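Local coordinates for THUMP domain-containing protein (Pyrococcus horikoshii, PDB 1VBK) that is of unknown exact function but, as a ThiI-like protein with a THUMP domain, probably binds RNA and ATP, at residues Asn2-Arg7 / Lys59-Val64; Lys42-Arg47 / Ile51-Asn56; Gly184-His187 / Ser191-Ala194; Glu204-Tyr209 / Leu248-Asp253. One frame throughout, in Å; residues are numbered along the deposited sequence.

Contact 1: Asn2-Arg7 / Lys59-Val64; sequences NVVIVR and KEAANV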
loop_
_atom_site.group_PDB
_atom_site.type_symbol
_atom_site.label_atom_id
_atom_site.label_comp_id
_atom_site.label_asym_id
_atom_site.label_seq_id
_atom_site.Cartn_x
_atom_site.Cartn_y
_atom_site.Cartn_z
ATOM N N ASN A 2 36.100 9.216 -15.257
ATOM C CA ASN A 2 35.414 8.045 -15.777
ATOM C C ASN A 2 34.301 7.455 -14.908
ATOM O O ASN A 2 33.734 6.422 -15.260
ATOM C CB ASN A 2 36.435 6.956 -16.133
ATOM C CG ASN A 2 37.444 6.705 -15.025
ATOM O OD1 ASN A 2 37.267 7.147 -13.892
ATOM N ND2 ASN A 2 38.504 5.975 -15.349
ATOM N N VAL A 3 33.987 8.093 -13.780
ATOM C CA VAL A 3 32.896 7.607 -12.931
ATOM C C VAL A 3 32.215 8.752 -12.187
ATOM O O VAL A 3 32.655 9.904 -12.232
ATOM C CB VAL A 3 33.372 6.596 -11.835
ATOM C CG1 VAL A 3 34.220 5.479 -12.444
ATOM C CG2 VAL A 3 34.143 7.335 -10.751
ATOM N N VAL A 4 31.123 8.415 -11.516
ATOM C CA VAL A 4 30.402 9.366 -10.686
ATOM C C VAL A 4 30.192 8.644 -9.359
ATOM O O VAL A 4 29.676 7.525 -9.332
ATOM C CB VAL A 4 29.015 9.747 -11.258
ATOM C CG1 VAL A 4 28.277 10.623 -10.256
ATOM C CG2 VAL A 4 29.171 10.507 -12.577
ATOM N N ILE A 5 30.631 9.268 -8.270
ATOM C CA ILE A 5 30.455 8.699 -6.939
ATOM C C ILE A 5 29.144 9.251 -6.393
ATOM O O ILE A 5 28.936 10.465 -6.364
ATOM C CB ILE A 5 31.586 9.129 -5.971
ATOM C CG1 ILE A 5 32.950 8.692 -6.517
ATOM C CG2 ILE A 5 31.350 8.514 -4.589
ATOM C CD1 ILE A 5 34.121 9.266 -5.735
ATOM N N VAL A 6 28.256 8.359 -5.977
ATOM C CA VAL A 6 26.975 8.766 -5.423
ATOM C C VAL A 6 26.967 8.373 -3.950
ATOM O O VAL A 6 27.121 7.197 -3.617
ATOM C CB VAL A 6 25.815 8.073 -6.154
ATOM C CG1 VAL A 6 24.476 8.440 -5.492
ATOM C CG2 VAL A 6 25.820 8.494 -7.620
ATOM N N ARG A 7 26.808 9.362 -3.075
ATOM C CA ARG A 7 26.801 9.116 -1.634
ATOM C C ARG A 7 25.397 9.276 -1.079
ATOM O O ARG A 7 24.644 10.145 -1.515
ATOM C CB ARG A 7 27.758 10.081 -0.924
ATOM C CG ARG A 7 29.140 10.126 -1.564
ATOM C CD ARG A 7 30.135 10.971 -0.766
ATOM N NE ARG A 7 31.402 11.060 -1.481
ATOM C CZ ARG A 7 31.637 11.910 -2.479
ATOM N NH1 ARG A 7 30.692 12.758 -2.873
ATOM N NH2 ARG A 7 32.805 11.887 -3.106
ATOM N N LYS A 59 30.226 14.350 -15.951
ATOM C CA LYS A 59 29.700 15.676 -15.644
ATOM C C LYS A 59 28.203 15.729 -15.975
ATOM O O LYS A 59 27.395 16.244 -15.199
ATOM C CB LYS A 59 30.465 16.727 -16.453
ATOM C CG LYS A 59 30.591 18.085 -15.782
ATOM C CD LYS A 59 29.260 18.810 -15.677
ATOM C CE LYS A 59 29.456 20.222 -15.135
ATOM N NZ LYS A 59 28.186 21.002 -15.113
ATOM N N GLU A 60 27.838 15.172 -17.123
ATOM C CA GLU A 60 26.444 15.159 -17.547
ATOM C C GLU A 60 25.596 14.283 -16.632
ATOM O O GLU A 60 24.464 14.629 -16.301
ATOM C CB GLU A 60 26.328 14.642 -18.981
ATOM C CG GLU A 60 24.977 14.916 -19.614
ATOM C CD GLU A 60 24.905 14.446 -21.052
ATOM O OE1 GLU A 60 25.915 14.595 -21.772
ATOM O OE2 GLU A 60 23.839 13.941 -21.463
ATOM N N ALA A 61 26.139 13.138 -16.239
ATOM C CA ALA A 61 25.421 12.226 -15.354
ATOM C C ALA A 61 25.202 12.896 -13.999
ATOM O O ALA A 61 24.104 12.873 -13.448
ATOM C CB ALA A 61 26.215 10.939 -15.175
ATOM N N ALA A 62 26.260 13.499 -13.465
ATOM C CA ALA A 62 26.175 14.163 -12.170
ATOM C C ALA A 62 25.089 15.238 -12.136
ATOM O O ALA A 62 24.351 15.353 -11.156
ATOM C CB ALA A 62 27.532 14.768 -11.808
ATOM N N ASN A 63 24.984 16.017 -13.207
ATOM C CA ASN A 63 23.985 17.077 -13.267
ATOM C C ASN A 63 22.554 16.550 -13.281
ATOM O O ASN A 63 21.643 17.227 -12.815
ATOM C CB ASN A 63 24.235 17.974 -14.480
ATOM C CG ASN A 63 25.398 18.927 -14.265
ATOM O OD1 ASN A 63 25.820 19.630 -15.185
ATOM N ND2 ASN A 63 25.916 18.964 -13.039
ATOM N N VAL A 64 22.357 15.351 -13.819
ATOM C CA VAL A 64 21.029 14.741 -13.849
ATOM C C VAL A 64 20.727 14.160 -12.466
ATOM O O VAL A 64 19.649 14.365 -11.914
ATOM C CB VAL A 64 20.959 13.578 -14.870
ATOM C CG1 VAL A 64 19.690 12.763 -14.653
ATOM C CG2 VAL A 64 21.005 14.127 -16.295
#

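Contact 2: Lys42-Arg47 / Ile51-Asn56; sequences KEIFSR and IIVKTN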
loop_
_atom_site.group_PDB
_atom_site.type_symbol
_atom_site.label_atom_id
_atom_site.label_comp_id
_atom_site.label_asym_id
_atom_site.label_seq_id
_atom_site.Cartn_x
_atom_site.Cartn_y
_atom_site.Cartn_z
ATOM N N LYS A 42 28.265 2.823 -18.484
ATOM C CA LYS A 42 28.660 1.430 -18.644
ATOM C C LYS A 42 28.086 0.521 -17.568
ATOM O O LYS A 42 27.586 -0.565 -17.870
ATOM C CB LYS A 42 30.186 1.314 -18.620
ATOM C CG LYS A 42 30.913 2.116 -19.686
ATOM C CD LYS A 42 32.405 2.167 -19.373
ATOM C CE LYS A 42 33.195 2.873 -20.465
ATOM N NZ LYS A 42 33.188 2.105 -21.742
ATOM N N GLU A 43 28.178 0.957 -16.314
ATOM C CA GLU A 43 27.679 0.173 -15.188
ATOM C C GLU A 43 27.216 1.044 -14.034
ATOM O O GLU A 43 27.624 2.196 -13.902
ATOM C CB GLU A 43 28.772 -0.722 -14.603
ATOM C CG GLU A 43 29.441 -1.703 -15.505
ATOM C CD GLU A 43 30.450 -2.526 -14.729
ATOM O OE1 GLU A 43 30.023 -3.305 -13.848
ATOM O OE2 GLU A 43 31.666 -2.379 -14.985
ATOM N N ILE A 44 26.381 0.455 -13.186
ATOM C CA ILE A 44 25.882 1.096 -11.973
ATOM C C ILE A 44 25.906 -0.009 -10.925
ATOM O O ILE A 44 25.341 -1.082 -11.140
ATOM C CB ILE A 44 24.425 1.595 -12.109
ATOM C CG1 ILE A 44 24.332 2.679 -13.184
ATOM C CG2 ILE A 44 23.935 2.141 -10.761
ATOM C CD1 ILE A 44 22.903 3.072 -13.522
ATOM N N PHE A 45 26.584 0.230 -9.807
ATOM C CA PHE A 45 26.641 -0.767 -8.748
ATOM C C PHE A 45 26.833 -0.113 -7.391
ATOM O O PHE A 45 27.273 1.036 -7.301
ATOM C CB PHE A 45 27.750 -1.809 -9.020
ATOM C CG PHE A 45 29.149 -1.245 -9.043
ATOM C CD1 PHE A 45 29.788 -0.866 -7.865
ATOM C CD2 PHE A 45 29.842 -1.125 -10.243
ATOM C CE1 PHE A 45 31.098 -0.380 -7.883
ATOM C CE2 PHE A 45 31.151 -0.641 -10.272
ATOM C CZ PHE A 45 31.781 -0.268 -9.089
ATOM N N SER A 46 26.482 -0.851 -6.342
ATOM C CA SER A 46 26.591 -0.374 -4.971
ATOM C C SER A 46 27.588 -1.229 -4.199
ATOM O O SER A 46 27.427 -2.450 -4.109
ATOM C CB SER A 46 25.222 -0.461 -4.284
ATOM O OG SER A 46 25.271 -0.001 -2.940
ATOM N N ARG A 47 28.613 -0.596 -3.640
ATOM C CA ARG A 47 29.597 -1.327 -2.854
ATOM C C ARG A 47 30.101 -0.501 -1.681
ATOM O O ARG A 47 30.432 0.673 -1.824
ATOM C CB ARG A 47 30.759 -1.785 -3.740
ATOM C CG ARG A 47 30.368 -2.940 -4.662
ATOM C CD ARG A 47 31.405 -3.200 -5.729
ATOM N NE ARG A 47 30.823 -3.934 -6.848
ATOM C CZ ARG A 47 31.395 -4.062 -8.041
ATOM N NH1 ARG A 47 32.581 -3.506 -8.275
ATOM N NH2 ARG A 47 30.768 -4.727 -9.006
ATOM N N ILE A 51 27.572 4.225 -4.245
ATOM C CA ILE A 51 27.080 3.781 -5.536
ATOM C C ILE A 51 28.045 4.401 -6.536
ATOM O O ILE A 51 28.390 5.587 -6.443
ATOM C CB ILE A 51 25.644 4.255 -5.814
ATOM C CG1 ILE A 51 24.660 3.343 -5.080
ATOM C CG2 ILE A 51 25.358 4.223 -7.323
ATOM C CD1 ILE A 51 23.211 3.812 -5.139
ATOM N N ILE A 52 28.515 3.586 -7.467
ATOM C CA ILE A 52 29.437 4.050 -8.477
ATOM C C ILE A 52 28.772 3.898 -9.832
ATOM O O ILE A 52 28.228 2.836 -10.148
ATOM C CB ILE A 52 30.748 3.214 -8.484
ATOM C CG1 ILE A 52 31.487 3.358 -7.146
ATOM C CG2 ILE A 52 31.644 3.652 -9.650
ATOM C CD1 ILE A 52 32.016 4.761 -6.851
ATOM N N VAL A 53 28.799 4.970 -10.615
ATOM C CA VAL A 53 28.248 4.948 -11.960
ATOM C C VAL A 53 29.444 5.047 -12.900
ATOM O O VAL A 53 30.092 6.086 -12.955
ATOM C CB VAL A 53 27.324 6.160 -12.234
ATOM C CG1 VAL A 53 26.818 6.114 -13.669
ATOM C CG2 VAL A 53 26.165 6.162 -11.267
ATOM N N LYS A 54 29.770 3.968 -13.606
ATOM C CA LYS A 54 30.882 4.021 -14.549
ATOM C C LYS A 54 30.334 4.635 -15.830
ATOM O O LYS A 54 29.419 4.077 -16.444
ATOM C CB LYS A 54 31.434 2.620 -14.846
ATOM C CG LYS A 54 32.353 2.048 -13.777
ATOM C CD LYS A 54 32.857 0.672 -14.210
ATOM C CE LYS A 54 33.829 0.077 -13.210
ATOM N NZ LYS A 54 34.172 -1.333 -13.560
ATOM N N THR A 55 30.891 5.778 -16.226
ATOM C CA THR A 55 30.447 6.479 -17.427
ATOM C C THR A 55 31.480 7.460 -17.974
ATOM O O THR A 55 32.241 8.066 -17.217
ATOM C CB THR A 55 29.160 7.274 -17.160
ATOM O OG1 THR A 55 28.851 8.080 -18.305
ATOM C CG2 THR A 55 29.338 8.187 -15.941
ATOM N N ASN A 56 31.497 7.623 -19.295
ATOM C CA ASN A 56 32.426 8.552 -19.920
ATOM C C ASN A 56 31.802 9.940 -20.041
ATOM O O ASN A 56 32.390 10.839 -20.633
ATOM C CB ASN A 56 32.871 8.040 -21.297
ATOM C CG ASN A 56 33.792 6.836 -21.200
ATOM O OD1 ASN A 56 34.720 6.817 -20.391
ATOM N ND2 ASN A 56 33.546 5.829 -22.030
HETATM O O HOH W 1 33.543 -3.572 -11.101
#

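Contact 3: Gly184-His187 / Ser191-Ala194; sequences GILH and SALA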
loop_
_atom_site.group_PDB
_atom_site.type_symbol
_atom_site.label_atom_id
_atom_site.label_comp_id
_atom_site.label_asym_id
_atom_site.label_seq_id
_atom_site.Cartn_x
_atom_site.Cartn_y
_atom_site.Cartn_z
ATOM N N GLY A 184 -1.483 12.097 -5.628
ATOM C CA GLY A 184 -1.342 13.489 -5.261
ATOM C C GLY A 184 -2.358 14.275 -6.055
ATOM O O GLY A 184 -2.357 14.219 -7.283
ATOM N N ILE A 185 -3.242 14.987 -5.365
ATOM C CA ILE A 185 -4.252 15.773 -6.058
ATOM C C ILE A 185 -3.572 17.051 -6.525
ATOM O O ILE A 185 -3.255 17.929 -5.720
ATOM C CB ILE A 185 -5.443 16.114 -5.136
ATOM C CG1 ILE A 185 -6.022 14.832 -4.526
ATOM C CG2 ILE A 185 -6.525 16.837 -5.934
ATOM C CD1 ILE A 185 -6.476 13.805 -5.548
ATOM N N LEU A 186 -3.356 17.140 -7.834
ATOM C CA LEU A 186 -2.674 18.277 -8.446
ATOM C C LEU A 186 -3.626 19.247 -9.143
ATOM O O LEU A 186 -4.375 18.857 -10.040
ATOM C CB LEU A 186 -1.642 17.747 -9.447
ATOM C CG LEU A 186 -0.731 18.708 -10.212
ATOM C CD1 LEU A 186 0.167 19.463 -9.249
ATOM C CD2 LEU A 186 0.107 17.912 -11.201
ATOM N N HIS A 187 -3.585 20.518 -8.745
ATOM C CA HIS A 187 -4.460 21.520 -9.348
ATOM C C HIS A 187 -3.848 22.919 -9.408
ATOM O O HIS A 187 -4.370 23.790 -10.092
ATOM C CB HIS A 187 -5.790 21.573 -8.589
ATOM C CG HIS A 187 -5.657 22.031 -7.172
ATOM N ND1 HIS A 187 -5.698 23.361 -6.812
ATOM C CD2 HIS A 187 -5.452 21.337 -6.028
ATOM C CE1 HIS A 187 -5.525 23.466 -5.506
ATOM N NE2 HIS A 187 -5.372 22.254 -5.007
ATOM N N SER A 191 -0.196 22.715 -4.636
ATOM C CA SER A 191 -0.374 21.269 -4.589
ATOM C C SER A 191 0.816 20.590 -5.270
ATOM O O SER A 191 1.178 19.462 -4.929
ATOM C CB SER A 191 -1.696 20.861 -5.261
ATOM O OG SER A 191 -1.807 21.378 -6.575
ATOM N N ALA A 192 1.435 21.287 -6.220
ATOM C CA ALA A 192 2.593 20.744 -6.925
ATOM C C ALA A 192 3.772 20.670 -5.967
ATOM O O ALA A 192 4.533 19.700 -5.982
ATOM C CB ALA A 192 2.942 21.615 -8.126
ATOM N N LEU A 193 3.914 21.700 -5.132
ATOM C CA LEU A 193 4.987 21.765 -4.142
ATOM C C LEU A 193 4.751 20.700 -3.076
ATOM O O LEU A 193 5.695 20.103 -2.556
ATOM C CB LEU A 193 5.031 23.150 -3.488
ATOM C CG LEU A 193 6.072 23.341 -2.379
ATOM C CD1 LEU A 193 7.476 23.076 -2.922
ATOM C CD2 LEU A 193 5.973 24.753 -1.830
ATOM N N ALA A 194 3.481 20.470 -2.758
ATOM C CA ALA A 194 3.110 19.463 -1.772
ATOM C C ALA A 194 3.583 18.100 -2.277
ATOM O O ALA A 194 4.138 17.304 -1.522
ATOM C CB ALA A 194 1.595 19.457 -1.582
HETATM O O HOH W 2 -0.889 17.736 -3.758
#

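Contact 4: Glu204-Tyr209 / Leu248-Asp253; sequences EVIPVY and LKLIRD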
loop_
_atom_site.group_PDB
_atom_site.type_symbol
_atom_site.label_atom_id
_atom_site.label_comp_id
_atom_site.label_asym_id
_atom_site.label_seq_id
_atom_site.Cartn_x
_atom_site.Cartn_y
_atom_site.Cartn_z
ATOM N N GLU A 204 6.346 7.413 -3.804
ATOM C CA GLU A 204 6.078 7.356 -5.232
ATOM C C GLU A 204 4.700 7.989 -5.373
ATOM O O GLU A 204 3.729 7.508 -4.782
ATOM C CB GLU A 204 6.036 5.910 -5.726
ATOM C CG GLU A 204 5.377 5.764 -7.084
ATOM C CD GLU A 204 5.449 4.354 -7.630
ATOM O OE1 GLU A 204 5.176 3.399 -6.871
ATOM O OE2 GLU A 204 5.769 4.208 -8.825
ATOM N N VAL A 205 4.605 9.059 -6.150
ATOM C CA VAL A 205 3.330 9.742 -6.303
ATOM C C VAL A 205 2.697 9.653 -7.684
ATOM O O VAL A 205 3.352 9.875 -8.702
ATOM C CB VAL A 205 3.464 11.238 -5.930
ATOM C CG1 VAL A 205 2.123 11.942 -6.098
ATOM C CG2 VAL A 205 3.950 11.376 -4.493
ATOM N N ILE A 206 1.413 9.308 -7.705
ATOM C CA ILE A 206 0.656 9.243 -8.943
ATOM C C ILE A 206 -0.127 10.554 -8.961
ATOM O O ILE A 206 -1.038 10.753 -8.150
ATOM C CB ILE A 206 -0.343 8.064 -8.954
ATOM C CG1 ILE A 206 0.413 6.733 -8.929
ATOM C CG2 ILE A 206 -1.219 8.140 -10.200
ATOM C CD1 ILE A 206 -0.499 5.515 -8.898
ATOM N N PRO A 207 0.228 11.478 -9.866
ATOM C CA PRO A 207 -0.494 12.749 -9.917
ATOM C C PRO A 207 -1.893 12.567 -10.489
ATOM O O PRO A 207 -2.076 11.881 -11.496
ATOM C CB PRO A 207 0.397 13.611 -10.808
ATOM C CG PRO A 207 0.940 12.604 -11.779
ATOM C CD PRO A 207 1.304 11.440 -10.875
ATOM N N VAL A 208 -2.877 13.180 -9.839
ATOM C CA VAL A 208 -4.258 13.072 -10.290
ATOM C C VAL A 208 -4.901 14.437 -10.448
ATOM O O VAL A 208 -4.820 15.283 -9.555
ATOM C CB VAL A 208 -5.123 12.251 -9.297
ATOM C CG1 VAL A 208 -6.586 12.233 -9.762
ATOM C CG2 VAL A 208 -4.593 10.830 -9.193
ATOM N N TYR A 209 -5.522 14.646 -11.600
ATOM C CA TYR A 209 -6.220 15.889 -11.877
ATOM C C TYR A 209 -7.711 15.575 -11.844
ATOM O O TYR A 209 -8.193 14.767 -12.633
ATOM C CB TYR A 209 -5.860 16.429 -13.259
ATOM C CG TYR A 209 -6.711 17.610 -13.672
ATOM C CD1 TYR A 209 -6.533 18.860 -13.085
ATOM C CD2 TYR A 209 -7.702 17.474 -14.644
ATOM C CE1 TYR A 209 -7.320 19.948 -13.456
ATOM C CE2 TYR A 209 -8.497 18.557 -15.021
ATOM C CZ TYR A 209 -8.297 19.789 -14.424
ATOM O OH TYR A 209 -9.067 20.867 -14.801
ATOM N N LEU A 248 -11.349 6.791 -6.394
ATOM C CA LEU A 248 -11.414 5.646 -5.493
ATOM C C LEU A 248 -10.962 4.397 -6.244
ATOM O O LEU A 248 -10.262 3.555 -5.689
ATOM C CB LEU A 248 -12.837 5.452 -4.962
ATOM C CG LEU A 248 -13.347 6.562 -4.034
ATOM C CD1 LEU A 248 -14.832 6.357 -3.739
ATOM C CD2 LEU A 248 -12.532 6.564 -2.750
ATOM N N LYS A 249 -11.360 4.283 -7.509
ATOM C CA LYS A 249 -10.963 3.135 -8.318
ATOM C C LYS A 249 -9.444 3.089 -8.455
ATOM O O LYS A 249 -8.840 2.022 -8.365
ATOM C CB LYS A 249 -11.602 3.206 -9.709
ATOM C CG LYS A 249 -11.227 2.047 -10.628
ATOM C CD LYS A 249 -11.967 2.139 -11.961
ATOM C CE LYS A 249 -11.511 1.062 -12.934
ATOM N NZ LYS A 249 -11.710 -0.306 -12.383
ATOM N N LEU A 250 -8.835 4.252 -8.670
ATOM C CA LEU A 250 -7.385 4.359 -8.820
ATOM C C LEU A 250 -6.692 3.920 -7.530
ATOM O O LEU A 250 -5.703 3.181 -7.552
ATOM C CB LEU A 250 -7.005 5.808 -9.138
ATOM C CG LEU A 250 -5.608 6.115 -9.687
ATOM C CD1 LEU A 250 -5.452 5.504 -11.085
ATOM C CD2 LEU A 250 -5.418 7.624 -9.752
ATOM N N ILE A 251 -7.210 4.393 -6.402
ATOM C CA ILE A 251 -6.644 4.035 -5.113
ATOM C C ILE A 251 -6.673 2.519 -4.927
ATOM O O ILE A 251 -5.672 1.914 -4.530
ATOM C CB ILE A 251 -7.420 4.718 -3.971
ATOM C CG1 ILE A 251 -7.149 6.228 -4.005
ATOM C CG2 ILE A 251 -7.015 4.115 -2.638
ATOM C CD1 ILE A 251 -8.006 7.046 -3.046
ATOM N N ARG A 252 -7.819 1.910 -5.225
ATOM C CA ARG A 252 -7.971 0.462 -5.096
ATOM C C ARG A 252 -7.087 -0.307 -6.082
ATOM O O ARG A 252 -6.314 -1.182 -5.681
ATOM C CB ARG A 252 -9.438 0.059 -5.300
ATOM C CG ARG A 252 -9.653 -1.449 -5.469
ATOM C CD ARG A 252 -11.081 -1.783 -5.904
ATOM N NE ARG A 252 -12.047 -1.722 -4.806
ATOM C CZ ARG A 252 -12.163 -2.644 -3.850
ATOM N NH1 ARG A 252 -11.373 -3.714 -3.849
ATOM N NH2 ARG A 252 -13.070 -2.497 -2.894
ATOM N N ASP A 253 -7.188 0.023 -7.367
ATOM C CA ASP A 253 -6.404 -0.672 -8.387
ATOM C C ASP A 253 -4.887 -0.626 -8.216
ATOM O O ASP A 253 -4.200 -1.615 -8.477
ATOM C CB ASP A 253 -6.758 -0.146 -9.781
ATOM C CG ASP A 253 -8.166 -0.511 -10.202
ATOM O OD1 ASP A 253 -8.786 -1.375 -9.547
ATOM O OD2 ASP A 253 -8.649 0.062 -11.200
#

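Contact 1: Asn2-Arg7 / Lys59-Val64
Val-4 reaches from its strand to Ala-61 and Ala-62 on the helix 59-64, and it alone carries the strand's side of this contact. Its CB points at the helix but is still 5.0 Å from CB of Ala-61; the two methyls close the rest. CG2, anti to the carbonyl carbon, swings toward the start of the helical segment and comes to 4.0 Å from Ala-61 CB. The same methyl lies 4.3 Å from the backbone N of Ala-62, so it rests near the peptide that joins the two alanines. CG1, anti to the backbone N (chi1 174°), takes the other side and stands 4.5 Å from Ala-62 CB, a looser touch. Val-4 and Ala-62 both also meet Ile-74 of the strand 71-81, while Ala-61 backs onto Val-39.

This is a helix laid on a sheet in the ferredoxin-like domain. Val-3 and Ile-5 meet Tyr-162 instead, and at the strand's start Asn-2 and Val-3 both pair with Ala-77 as a classic beta bulge. On the helix, Lys-59 NZ folds back to Asn-63 OD1 at 2.7 Å, in the carbonyl plane and on a lone pair, a side-chain bond between residues one turn apart that stands clear of the packing against Val-4.

No hydrogen bond or charge crosses between the segments. What holds them is the burial of methyl groups, and the short alanine side chains are consistent with so close an approach, CA of Val-4 lying 6.6 Å from CA of Ala-62.

Contact 2: Lys42-Arg47 / Ile51-Asn56
A beta hairpin of the ferredoxin-like domain is closed here, Lys-42 to Arg-47 running antiparallel to Ile-51 to Asn-56, with a classic beta bulge at its far end. In the bulge Lys-42 and Glu-43 both face Lys-54, whose O takes the N-H of Lys-42 at 2.7 Å and, weakly, that of Glu-43. Further along, Phe-45 and Ile-52 form a hydrogen-bonded pair, Ile-52 N giving to Phe-45 O at 2.8 Å.

On the face of Phe-45, side chains build a layered group. With its CG between the backbone N and the carbonyl carbon (chi1 63°), the Phe-45 ring leans over its partner, and Ile-52 CB makes a CH-pi contact 4.0 Å from the ring centroid. Arg-47 NH1 covers the opposite face near the rim. Lys-54, extended, passes the ring's edge with CE 4.0 Å from Phe-45 CE2, then delivers NZ to Glu-43 OE2 at 3.1 Å, a salt bridge that meets the carboxylate from above its plane. A methionine in place of Lys-54 would probably leave the Glu-43 carboxylate without its positive mate.

On the other face, Ile-51 and Ser-46 meet the helix 19-36, both touching Met-27, while Val-53 meets Tyr-41. Beyond the salt bridge, water 1 accepts from Arg-47 NH1 at 3.0 Å and, weakly, from Lys-54 NZ at 3.4 Å.

Contact 3: Gly184-His187 / Ser191-Ala194
Ser-191 and His-187 make the firm join between the loop that leaves strand 181-185 and the helix that follows. The backbone N of His-187 points almost straight at Ser-191 OG, 2.9 Å away with an angle of 176° at the hydrogen. With OG set between the backbone N and the carbonyl carbon (chi1 53°), the hydroxyl faces back to the loop, where it also bonds to Asp-188 OD1. With an alanine at Ser-191, the His-187 N-H would probably lose its acceptor and the Asp-188 carboxylate a partner, leaving the turn less firmly fixed. The serine CB comes close as well, 3.4 Å from Ile-185 O. Next to it the packing turns apolar: Leu-186 CD1 lies 3.6 Å from Ala-192 CA and 3.7 Å from Ala-192 CB.

The other side is looser. The exposed imidazole of His-187 merely hangs over the serine, OG lying above one ring face and offset toward its rim, with CD2 the nearest ring atom at 3.7 Å. Water 2 comes between the two backbones, 3.1 Å from Ile-185 O and 2.9 Å from Ser-191 O.

This is the strand-to-helix junction of a beta-alpha-beta unit, strand 181-185, helix 189-200, strand 204-210, the position of the PP-loop that binds ATP in ThiI relatives; whether it does so here is not established. Strand 181-185 runs between 204-210 and 258-260 in the parallel sheet, while helix 215-228 covers the apolar part, Val-220 and Trp-224 touching Leu-186 and Leu-227 touching Ala-192.

Contact 4: Glu204-Tyr209 / Leu248-Asp253
CD2 of Leu-250 does all the touching from the helix side, and the contact between the segments is entirely apolar. This methyl meets Val-208 CG2 at 3.4 Å, tighter than usual for two methyls, and Ile-206 CG2 at a relaxed 4.3 Å. With CG anti to the backbone N (chi1 -165°), the leucine stretches toward the strand and slides past the valine, the two side chains pointing in opposite directions. Val-239 of the adjacent strand touches both Leu-250 and Ile-206, and Ile-183 on the other flank meets Val-208.

The fold is the parallel, Rossmann-like sheet of the HUP clan, with helix 244-254 on one face; Pro-207 and Tyr-209, on the other, pack on helix 215-228.

Polar interactions stay within each segment or lead away from the pair. Along the helix, Lys-249 NZ and Asp-253 OD2 make a weakly bonded salt bridge at 3.3 Å, one turn apart. On the strand, Glu-204 OE1 pairs with Arg-181. At the helix end, Asp-253 O accepts a hydrogen bond from Arg-181 NH1 of the second subunit.

The four contacts fall into two pairs in two domains. Contacts 1 and 2 have centres 9 Å apart and share a sheet: strand 3-8 lies beside strand 50-54, with Val-6 N 2.8 Å from Ile-51 O, and contact 2 is nested inside the chain loop that contact 1 closes. Contacts 3 and 4, centres 13 Å apart, likewise meet in one parallel sheet, Gly-184 N lying 2.9 Å from Ile-206 O. The pairs do not touch; their nearest atoms are about 17 Å apart, about 24 Å for contacts 2 and 3. A bound methylpentanediol, probably from the crystallisation liquor, lies about 3 Å from the Ala-192 side chain in contact 3 and may mark a pocket.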